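Local coordinates for chitin elicitor-binding protein (Oryza sativa subsp. japonica, PDB 5JCD), which recognises chitin oligosaccharides from fungal cell walls at the rice cell surface and takes part in signalling the defence response, at residues L93-I96 and A97-F101; A24-Y27 and G28-V31; F104-Y107 and Q108-A111. All coordinates share one frame; numbering follows the deposited sequence.

Interaction 1. Residues L93-I96 and A97-F101; sequences LDAI and ARNVF
Ile96 O takes two backbone donors, Val100 N at 3.0 Å and Phe101 N at 3.2 Å, where helix 93-100, the first helix of the strand-helix-helix-strand LysM fold, widens into a pi-type turn. The two N-H groups come in differently: Phe101 N lies nearly along the C=O axis, while Val100 N sits above the carbonyl plane, 36° out of it. On the same turn the side chains of Ile96 and Phe101 run side by side and point the same way. The touching branch is Ile96 CG2, which stands in the plane of the phenyl ring at its edge, 3.7 Å from Phe101 CE2. Because CG2 is anti to the backbone N (CG1 at chi1 -67°), it lies beside the carbonyl carbon, which brings it to the edge of the ring. Val100 CG1 lies over one face of that ring, offset to its rim.

One residue back, Asn99 ND2 lies 3.5 Å from Ala95 CB, and Ala95 O is taken by Asn99 N at 2.7 Å. A salt bridge joins Arg98 NH1 and Asp94 OD1; these two atoms are modelled too close, so its geometry is doubtful.

Around this, Leu93 packs on Tyr107 and Ile110 of helix 107-113, and Leu128 of strand 127-129 backs both Leu93 and Ile96, joining the helix to the rest of the domain. Leu93, Asp94 and Ala95 belong to a stretch that probably binds chitin, as in related LysM domains. At the other end Val100 O is hydrogen-bonded to Tyr19 OH. In the first turn of the helix, Ala97 N gives its hydrogen to Leu93 O at 2.8 Å, nearly straight at 170°.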
ATOM      1  N   LEU A  93      17.181   4.928  -1.350  1.00 60.89           N
ATOM      2  CA  LEU A  93      15.760   5.235  -1.327  1.00 51.61           C
ATOM      3  C   LEU A  93      15.029   4.390  -2.361  1.00 57.78           C
ATOM      4  O   LEU A  93      13.975   3.831  -2.085  1.00 57.94           O
ATOM      5  CB  LEU A  93      15.547   6.707  -1.644  1.00 44.04           C
ATOM      6  CG  LEU A  93      15.786   7.645  -0.464  1.00 48.85           C
ATOM      7  CD1 LEU A  93      15.403   9.058  -0.843  1.00 57.12           C
ATOM      8  CD2 LEU A  93      15.078   7.187   0.823  1.00 49.31           C
ATOM      9  N   ASP A  94      15.619   4.289  -3.544  1.00 54.82           N
ATOM     10  CA  ASP A  94      15.034   3.547  -4.655  1.00 52.10           C
ATOM     11  C   ASP A  94      14.983   2.051  -4.374  1.00 52.99           C
ATOM     12  O   ASP A  94      14.041   1.380  -4.772  1.00 55.34           O
ATOM     13  CB  ASP A  94      15.833   3.800  -5.925  1.00 45.13           C
ATOM     14  CG  ASP A  94      15.151   3.266  -7.165  1.00 48.93           C
ATOM     15  OD1 ASP A  94      14.194   3.923  -7.625  1.00 45.66           O
ATOM     16  OD2 ASP A  94      15.588   2.214  -7.697  1.00 48.36           O
ATOM     17  N   ALA A  95      16.017   1.520  -3.732  1.00 48.67           N
ATOM     18  CA  ALA A  95      16.013   0.111  -3.362  1.00 48.65           C
ATOM     19  C   ALA A  95      15.012  -0.164  -2.226  1.00 51.67           C
ATOM     20  O   ALA A  95      14.386  -1.215  -2.180  1.00 52.88           O
ATOM     21  CB  ALA A  95      17.402  -0.341  -2.960  1.00 44.72           C
ATOM     22  N   ILE A  96      14.866   0.779  -1.307  1.00 45.08           N
ATOM     23  CA  ILE A  96      13.892   0.649  -0.237  1.00 42.46           C
ATOM     24  C   ILE A  96      12.474   0.666  -0.812  1.00 43.76           C
ATOM     25  O   ILE A  96      11.674  -0.217  -0.537  1.00 44.17           O
ATOM     26  CB  ILE A  96      14.025   1.800   0.753  1.00 44.87           C
ATOM     27  CG1 ILE A  96      15.371   1.706   1.492  1.00 46.30           C
ATOM     28  CG2 ILE A  96      12.827   1.790   1.732  1.00 43.99           C
ATOM     29  CD1 ILE A  96      15.820   2.998   2.158  1.00 33.66           C
ATOM     30  N   ALA A  97      12.205   1.665  -1.639  1.00 36.33           N
ATOM     31  CA  ALA A  97      10.955   1.805  -2.332  1.00 30.95           C
ATOM     32  C   ALA A  97      10.584   0.534  -3.110  1.00 50.12           C
ATOM     33  O   ALA A  97       9.473   0.004  -2.968  1.00 52.28           O
ATOM     34  CB  ALA A  97      11.028   3.012  -3.272  1.00 31.50           C
ATOM     35  N   ARG A  98      11.524   0.028  -3.904  1.00 48.64           N
ATOM     36  CA  ARG A  98      11.242  -1.088  -4.804  1.00 40.80           C
ATOM     37  C   ARG A  98      11.367  -2.480  -4.196  1.00 41.49           C
ATOM     38  O   ARG A  98      10.586  -3.368  -4.514  1.00 46.87           O
ATOM     39  CB  ARG A  98      12.130  -1.005  -6.039  1.00 39.54           C
ATOM     40  CG  ARG A  98      11.921   0.244  -6.842  1.00 46.63           C
ATOM     41  CD  ARG A  98      12.663   0.187  -8.158  1.00 38.51           C
ATOM     42  NE  ARG A  98      11.833   0.755  -9.210  1.00 44.01           N
ATOM     43  CZ  ARG A  98      11.791   2.047  -9.480  1.00 46.02           C
ATOM     44  NH1 ARG A  98      12.545   2.877  -8.774  1.00 55.79           N
ATOM     45  NH2 ARG A  98      11.004   2.511 -10.445  1.00 38.31           N
ATOM     46  N   ASN A  99      12.386  -2.676  -3.371  1.00 43.96           N
ATOM     47  CA  ASN A  99      12.714  -3.985  -2.821  1.00 36.27           C
ATOM     48  C   ASN A  99      12.112  -4.247  -1.451  1.00 33.83           C
ATOM     49  O   ASN A  99      12.062  -5.394  -1.005  1.00 45.33           O
ATOM     50  CB  ASN A  99      14.231  -4.195  -2.786  1.00 42.87           C
ATOM     51  CG  ASN A  99      14.875  -3.937  -4.137  1.00 49.88           C
ATOM     52  OD1 ASN A  99      14.293  -4.229  -5.170  1.00 43.14           O
ATOM     53  ND2 ASN A  99      16.060  -3.331  -4.129  1.00 59.04           N
ATOM     54  N   VAL A 100      11.721  -3.187  -0.748  1.00 29.54           N
ATOM     55  CA  VAL A 100      11.027  -3.373   0.529  1.00 43.41           C
ATOM     56  C   VAL A 100       9.505  -3.114   0.445  1.00 42.35           C
ATOM     57  O   VAL A 100       8.703  -3.867   0.996  1.00 39.60           O
ATOM     58  CB  VAL A 100      11.651  -2.518   1.636  1.00 43.88           C
ATOM     59  CG1 VAL A 100      11.065  -2.899   2.995  1.00 33.32           C
ATOM     60  CG2 VAL A 100      13.153  -2.721   1.639  1.00 38.91           C
ATOM     61  N   PHE A 101       9.117  -2.064  -0.270  1.00 37.83           N
ATOM     62  CA  PHE A 101       7.724  -1.653  -0.315  1.00 27.39           C
ATOM     63  C   PHE A 101       7.061  -1.798  -1.689  1.00 38.64           C
ATOM     64  O   PHE A 101       6.157  -1.015  -2.056  1.00 33.70           O
ATOM     65  CB  PHE A 101       7.595  -0.242   0.244  1.00 31.60           C
ATOM     66  CG  PHE A 101       8.049  -0.142   1.662  1.00 38.03           C
ATOM     67  CD1 PHE A 101       7.257  -0.631   2.688  1.00 33.09           C
ATOM     68  CD2 PHE A 101       9.297   0.389   1.972  1.00 40.39           C
ATOM     69  CE1 PHE A 101       7.674  -0.573   3.999  1.00 32.42           C
ATOM     70  CE2 PHE A 101       9.735   0.457   3.287  1.00 32.29           C
ATOM     71  CZ  PHE A 101       8.922  -0.020   4.306  1.00 39.17           C
TER

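Interaction 2. Residues A24-Y27 and G28-V31; sequences ATTY and GNLV
Thr26 caps the start of helix 27-34 by its side chain: OG1 accepts from Asn29 N at 3.2 Å, with an N-H...O angle of 163°. The N-cap falls where strand 25-26 turns directly into the helix, and with helix 39-45 and strand 57-58 following, the order is consistent with the strand-helix-helix-strand of a LysM fold. OG1 reaches the N-H because chi1 of 66° sets it between the backbone N and the carbonyl carbon, the crowded position.

The tight part lies on the inner side. Thr26 O accepts from Leu30 N at 3.2 Å and Tyr27 O from Val31 N at 2.9 Å, the first helical bonds. Leu30 CG rests 3.6 Å from Thr26 O, and Val31 CG2 comes to 3.2 Å from Tyr27 O. Tyr27 and Leu30 are buried, turned into a core with Leu42 of helix 39-45, Val58 of strand 57-58 and Val64.

The solvent side, where Asn29 is exposed, is held more loosely. There the side chains of Thr26 and Asn29 cross at a slant, and Thr26 OG1 gives a weak hydrogen bond to Asn29 OD1. The same hydroxyl thus caps the helix and holds the amide only weakly. Replacing Thr26 by an alanine removes OG1, which is likely to leave Asn29 N without its capping acceptor and the Asn29 amide freer to turn. Thr25 touches the first turn from the strand, its OG1 3.1 Å from Asn29 CB.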
ATOM      1  N   ALA A  24      10.516 -15.054   3.186  1.00 39.70           N
ATOM      2  CA  ALA A  24       9.733 -15.833   4.129  1.00 33.77           C
ATOM      3  C   ALA A  24       9.769 -15.063   5.419  1.00 41.12           C
ATOM      4  O   ALA A  24      10.820 -14.565   5.829  1.00 45.73           O
ATOM      5  CB  ALA A  24      10.345 -17.240   4.324  1.00 25.36           C
ATOM      6  N   THR A  25       8.614 -14.919   6.042  1.00 33.10           N
ATOM      7  CA  THR A  25       8.543 -14.164   7.282  1.00 34.61           C
ATOM      8  C   THR A  25       7.322 -14.664   8.045  1.00 37.29           C
ATOM      9  O   THR A  25       6.779 -15.735   7.747  1.00 40.26           O
ATOM     10  CB  THR A  25       8.465 -12.628   7.026  1.00 42.21           C
ATOM     11  OG1 THR A  25       8.353 -11.926   8.268  1.00 47.25           O
ATOM     12  CG2 THR A  25       7.283 -12.275   6.176  1.00 49.01           C
ATOM     13  N   THR A  26       6.871 -13.891   9.016  1.00 31.39           N
ATOM     14  CA  THR A  26       5.692 -14.284   9.770  1.00 28.23           C
ATOM     15  C   THR A  26       4.781 -13.082   9.949  1.00 29.16           C
ATOM     16  O   THR A  26       5.223 -11.939   9.802  1.00 38.85           O
ATOM     17  CB  THR A  26       6.107 -14.779  11.168  1.00 38.60           C
ATOM     18  OG1 THR A  26       6.664 -13.678  11.902  1.00 41.80           O
ATOM     19  CG2 THR A  26       7.159 -15.894  11.069  1.00 28.47           C
ATOM     20  N   TYR A  27       3.531 -13.331  10.334  1.00 42.15           N
ATOM     21  CA  TYR A  27       2.605 -12.235  10.622  1.00 40.95           C
ATOM     22  C   TYR A  27       3.156 -11.311  11.700  1.00 42.78           C
ATOM     23  O   TYR A  27       3.048 -10.093  11.568  1.00 45.66           O
ATOM     24  CB  TYR A  27       1.186 -12.756  10.944  1.00 43.36           C
ATOM     25  CG  TYR A  27       0.372 -13.092   9.684  1.00 43.97           C
ATOM     26  CD1 TYR A  27       0.523 -14.298   9.018  1.00 35.61           C
ATOM     27  CD2 TYR A  27      -0.529 -12.172   9.156  1.00 43.30           C
ATOM     28  CE1 TYR A  27      -0.210 -14.582   7.857  1.00 28.73           C
ATOM     29  CE2 TYR A  27      -1.253 -12.441   8.012  1.00 35.58           C
ATOM     30  CZ  TYR A  27      -1.081 -13.645   7.360  1.00 37.43           C
ATOM     31  OH  TYR A  27      -1.816 -13.916   6.226  1.00 42.35           O
ATOM     32  N   GLY A  28       3.793 -11.878  12.726  1.00 45.73           N
ATOM     33  CA  GLY A  28       4.389 -11.093  13.805  1.00 33.32           C
ATOM     34  C   GLY A  28       5.419 -10.093  13.320  1.00 40.26           C
ATOM     35  O   GLY A  28       5.445  -8.947  13.770  1.00 46.80           O
ATOM     36  N   ASN A  29       6.286 -10.524  12.402  1.00 42.81           N
ATOM     37  CA  ASN A  29       7.277  -9.621  11.820  1.00 39.78           C
ATOM     38  C   ASN A  29       6.687  -8.494  10.978  1.00 41.74           C
ATOM     39  O   ASN A  29       7.188  -7.362  10.974  1.00 45.61           O
ATOM     40  CB  ASN A  29       8.270 -10.389  10.970  1.00 47.62           C
ATOM     41  CG  ASN A  29       9.316 -11.057  11.787  1.00 55.81           C
ATOM     42  OD1 ASN A  29       9.563 -12.250  11.647  1.00 60.46           O
ATOM     43  ND2 ASN A  29       9.946 -10.293  12.662  1.00 64.44           N
ATOM     44  N   LEU A  30       5.640  -8.827  10.236  1.00 35.59           N
ATOM     45  CA  LEU A  30       4.948  -7.854   9.410  1.00 40.60           C
ATOM     46  C   LEU A  30       4.329  -6.803  10.321  1.00 38.20           C
ATOM     47  O   LEU A  30       4.457  -5.604  10.078  1.00 46.71           O
ATOM     48  CB  LEU A  30       3.886  -8.561   8.547  1.00 41.29           C
ATOM     49  CG  LEU A  30       4.460  -9.371   7.384  1.00 34.73           C
ATOM     50  CD1 LEU A  30       3.397 -10.170   6.624  1.00 27.60           C
ATOM     51  CD2 LEU A  30       5.138  -8.405   6.451  1.00 40.30           C
ATOM     52  N   VAL A  31       3.691  -7.264  11.392  1.00 36.75           N
ATOM     53  CA  VAL A  31       3.123  -6.364  12.394  1.00 42.40           C
ATOM     54  C   VAL A  31       4.190  -5.407  12.890  1.00 52.41           C
ATOM     55  O   VAL A  31       3.927  -4.220  13.077  1.00 52.48           O
ATOM     56  CB  VAL A  31       2.533  -7.125  13.590  1.00 32.71           C
ATOM     57  CG1 VAL A  31       2.142  -6.154  14.703  1.00 34.02           C
ATOM     58  CG2 VAL A  31       1.350  -7.963  13.151  1.00 32.87           C
TER

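Interaction 3. Residues F104-Y107 and Q108-A111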
ATOM      1  N   PHE A 104       5.304   0.556  -4.094  1.00 32.58           N
ATOM      2  CA  PHE A 104       4.052   1.272  -3.833  1.00 28.67           C
ATOM      3  C   PHE A 104       4.304   2.763  -3.727  1.00 34.27           C
ATOM      4  O   PHE A 104       3.390   3.563  -3.891  1.00 36.12           O
ATOM      5  CB  PHE A 104       3.331   0.774  -2.565  1.00 24.81           C
ATOM      6  CG  PHE A 104       2.544  -0.476  -2.776  1.00 22.89           C
ATOM      7  CD1 PHE A 104       1.537  -0.519  -3.734  1.00 26.31           C
ATOM      8  CD2 PHE A 104       2.786  -1.603  -2.007  1.00 23.52           C
ATOM      9  CE1 PHE A 104       0.793  -1.680  -3.946  1.00 23.54           C
ATOM     10  CE2 PHE A 104       2.053  -2.768  -2.215  1.00 25.21           C
ATOM     11  CZ  PHE A 104       1.051  -2.803  -3.182  1.00 27.06           C
ATOM     12  N   VAL A 105       5.542   3.133  -3.412  1.00 36.21           N
ATOM     13  CA  VAL A 105       5.962   4.528  -3.475  1.00 34.80           C
ATOM     14  C   VAL A 105       7.207   4.661  -4.349  1.00 48.63           C
ATOM     15  O   VAL A 105       7.959   3.696  -4.511  1.00 54.28           O
ATOM     16  CB  VAL A 105       6.300   5.076  -2.089  1.00 36.06           C
ATOM     17  CG1 VAL A 105       5.097   4.931  -1.163  1.00 35.43           C
ATOM     18  CG2 VAL A 105       7.514   4.351  -1.506  1.00 25.36           C
ATOM     19  N   THR A 106       7.451   5.854  -4.887  1.00 51.29           N
ATOM     20  CA  THR A 106       8.734   6.123  -5.553  1.00 48.73           C
ATOM     21  C   THR A 106       9.698   6.766  -4.584  1.00 42.61           C
ATOM     22  O   THR A 106       9.291   7.256  -3.524  1.00 42.94           O
ATOM     23  CB  THR A 106       8.577   7.090  -6.711  1.00 41.11           C
ATOM     24  OG1 THR A 106       8.187   8.364  -6.187  1.00 51.58           O
ATOM     25  CG2 THR A 106       7.524   6.604  -7.668  1.00 28.78           C
ATOM     26  N   TYR A 107      10.977   6.784  -4.944  1.00 43.29           N
ATOM     27  CA  TYR A 107      11.987   7.378  -4.056  1.00 38.85           C
ATOM     28  C   TYR A 107      11.759   8.874  -3.924  1.00 33.96           C
ATOM     29  O   TYR A 107      12.056   9.470  -2.881  1.00 48.34           O
ATOM     30  CB  TYR A 107      13.420   7.043  -4.522  1.00 55.19           C
ATOM     31  CG  TYR A 107      13.831   7.756  -5.793  1.00 57.87           C
ATOM     32  CD1 TYR A 107      14.264   9.076  -5.768  1.00 63.70           C
ATOM     33  CD2 TYR A 107      13.780   7.106  -7.016  1.00 51.79           C
ATOM     34  CE1 TYR A 107      14.625   9.729  -6.929  1.00 70.73           C
ATOM     35  CE2 TYR A 107      14.136   7.747  -8.185  1.00 56.13           C
ATOM     36  CZ  TYR A 107      14.560   9.060  -8.134  1.00 69.55           C
ATOM     37  OH  TYR A 107      14.925   9.714  -9.287  1.00 76.97           O
ATOM     38  N   GLN A 108      11.195   9.469  -4.975  1.00 36.93           N
ATOM     39  CA  GLN A 108      10.782  10.870  -4.951  1.00 44.39           C
ATOM     40  C   GLN A 108       9.737  11.117  -3.863  1.00 61.50           C
ATOM     41  O   GLN A 108       9.843  12.079  -3.099  1.00 76.72           O
ATOM     42  CB  GLN A 108      10.161  11.275  -6.290  1.00 53.03           C
ATOM     43  CG  GLN A 108      11.060  11.241  -7.517  1.00 59.29           C
ATOM     44  CD  GLN A 108      11.089   9.884  -8.200  1.00 62.70           C
ATOM     45  OE1 GLN A 108      11.017   8.850  -7.549  1.00 71.97           O
ATOM     46  NE2 GLN A 108      11.132   9.890  -9.525  1.00 57.37           N
ATOM     47  N   GLU A 109       8.732  10.243  -3.784  1.00 54.95           N
ATOM     48  CA  GLU A 109       7.705  10.369  -2.752  1.00 51.45           C
ATOM     49  C   GLU A 109       8.294  10.166  -1.382  1.00 38.52           C
ATOM     50  O   GLU A 109       7.905  10.836  -0.439  1.00 49.99           O
ATOM     51  CB  GLU A 109       6.533   9.402  -2.979  1.00 53.11           C
ATOM     52  CG  GLU A 109       5.664   9.805  -4.145  1.00 51.24           C
ATOM     53  CD  GLU A 109       4.775   8.684  -4.626  1.00 50.92           C
ATOM     54  OE1 GLU A 109       5.071   7.507  -4.323  1.00 51.11           O
ATOM     55  OE2 GLU A 109       3.818   8.974  -5.369  1.00 44.43           O
ATOM     56  N   ILE A 110       9.209   9.212  -1.254  1.00 33.73           N
ATOM     57  CA  ILE A 110       9.881   9.063   0.029  1.00 46.11           C
ATOM     58  C   ILE A 110      10.709  10.313   0.316  1.00 54.93           C
ATOM     59  O   ILE A 110      10.872  10.713   1.466  1.00 53.83           O
ATOM     60  CB  ILE A 110      10.771   7.821   0.081  1.00 47.77           C
ATOM     61  CG1 ILE A 110       9.960   6.591  -0.321  1.00 38.50           C
ATOM     62  CG2 ILE A 110      11.380   7.667   1.477  1.00 43.69           C
ATOM     63  CD1 ILE A 110      10.729   5.312  -0.240  1.00 41.53           C
ATOM     64  N   ALA A 111      11.212  10.939  -0.743  1.00 59.23           N
ATOM     65  CA  ALA A 111      11.999  12.151  -0.587  1.00 61.06           C
ATOM     66  C   ALA A 111      11.140  13.315  -0.082  1.00 54.93           C
ATOM     67  O   ALA A 111      11.444  13.922   0.954  1.00 44.96           O
ATOM     68  CB  ALA A 111      12.703  12.510  -1.895  1.00 58.66           C
TER
HETATM   69  O   HOH W   1       2.427   6.340  -3.730  1.00 33.65           O
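Thr106 and Glu109 form a capping box at the start of helix 107-113, the second helix of the strand-helix-helix-strand LysM fold. In one direction Thr106 OG1 accepts from Glu109 N at 3.1 Å, nearly straight at 161°. In the other, Thr106 N gives its hydrogen to Glu109 OE1 at 3.0 Å, meeting the oxygen from above the carboxylate plane, 42° out of it. Glu109 is extended beyond CG, and that length carries the carboxylate back across the N-cap, where OE1 also lies alongside Val105 CA and CB.

A water joins the box to the preceding loop, donating both to Phe104 O at 2.9 Å and to Glu109 OE1 at 3.0 Å. The other carboxylate oxygen, OE2, is taken by Asn2 N from the start of the chain. On the inner side Val105 and Ile110 meet at about a right angle, Val105 CG2 resting 3.5 Å from Ile110 CG1, and Ile110 goes on to pack against Leu93 and Ala97 of helix 93-100.

Further round, Gln108 folds back at chi2 (88°) and lays its amide flat on the Tyr107 ring. Its OE1 stands 3.2 Å above the ring plane, over the centre, and CG adds a CH-pi contact over the face, 4.3 Å from the ring centroid. Tyr107 also touches Asp94 and Asn120, which belong to the probable chitin site.

With Thr106 N and the water on OE1 and Asn2 N on OE2, three donors grip the Glu109 carboxylate and restrict its rotation. Such donors, together with the positive end of the helix dipole, are likely to favour its ionised form.

In the fold
Interactions 1 and 3 lie on successive helices of one LysM domain, their centres 9 Å apart, and touch directly: Leu93 CB packs 3.6 Å from Tyr107 CB. Interaction 1 includes, and interaction 3 adjoins, the chitin-binding stretches inferred by similarity, the Tyr107 side chain lying about 3 Å from that of Asn120. Interaction 2 stands apart, centred 18 Å from interaction 1 and 23 Å from interaction 3. Yet the Val100 side chain is about 6 Å from that of Pro22, in the experimentally established chitin site. The side chains of Asn99 and Thr25 are each about 10 Å from an N-acetylglucosamine; the one beside Asn61 is consistent with its N-linked glycan.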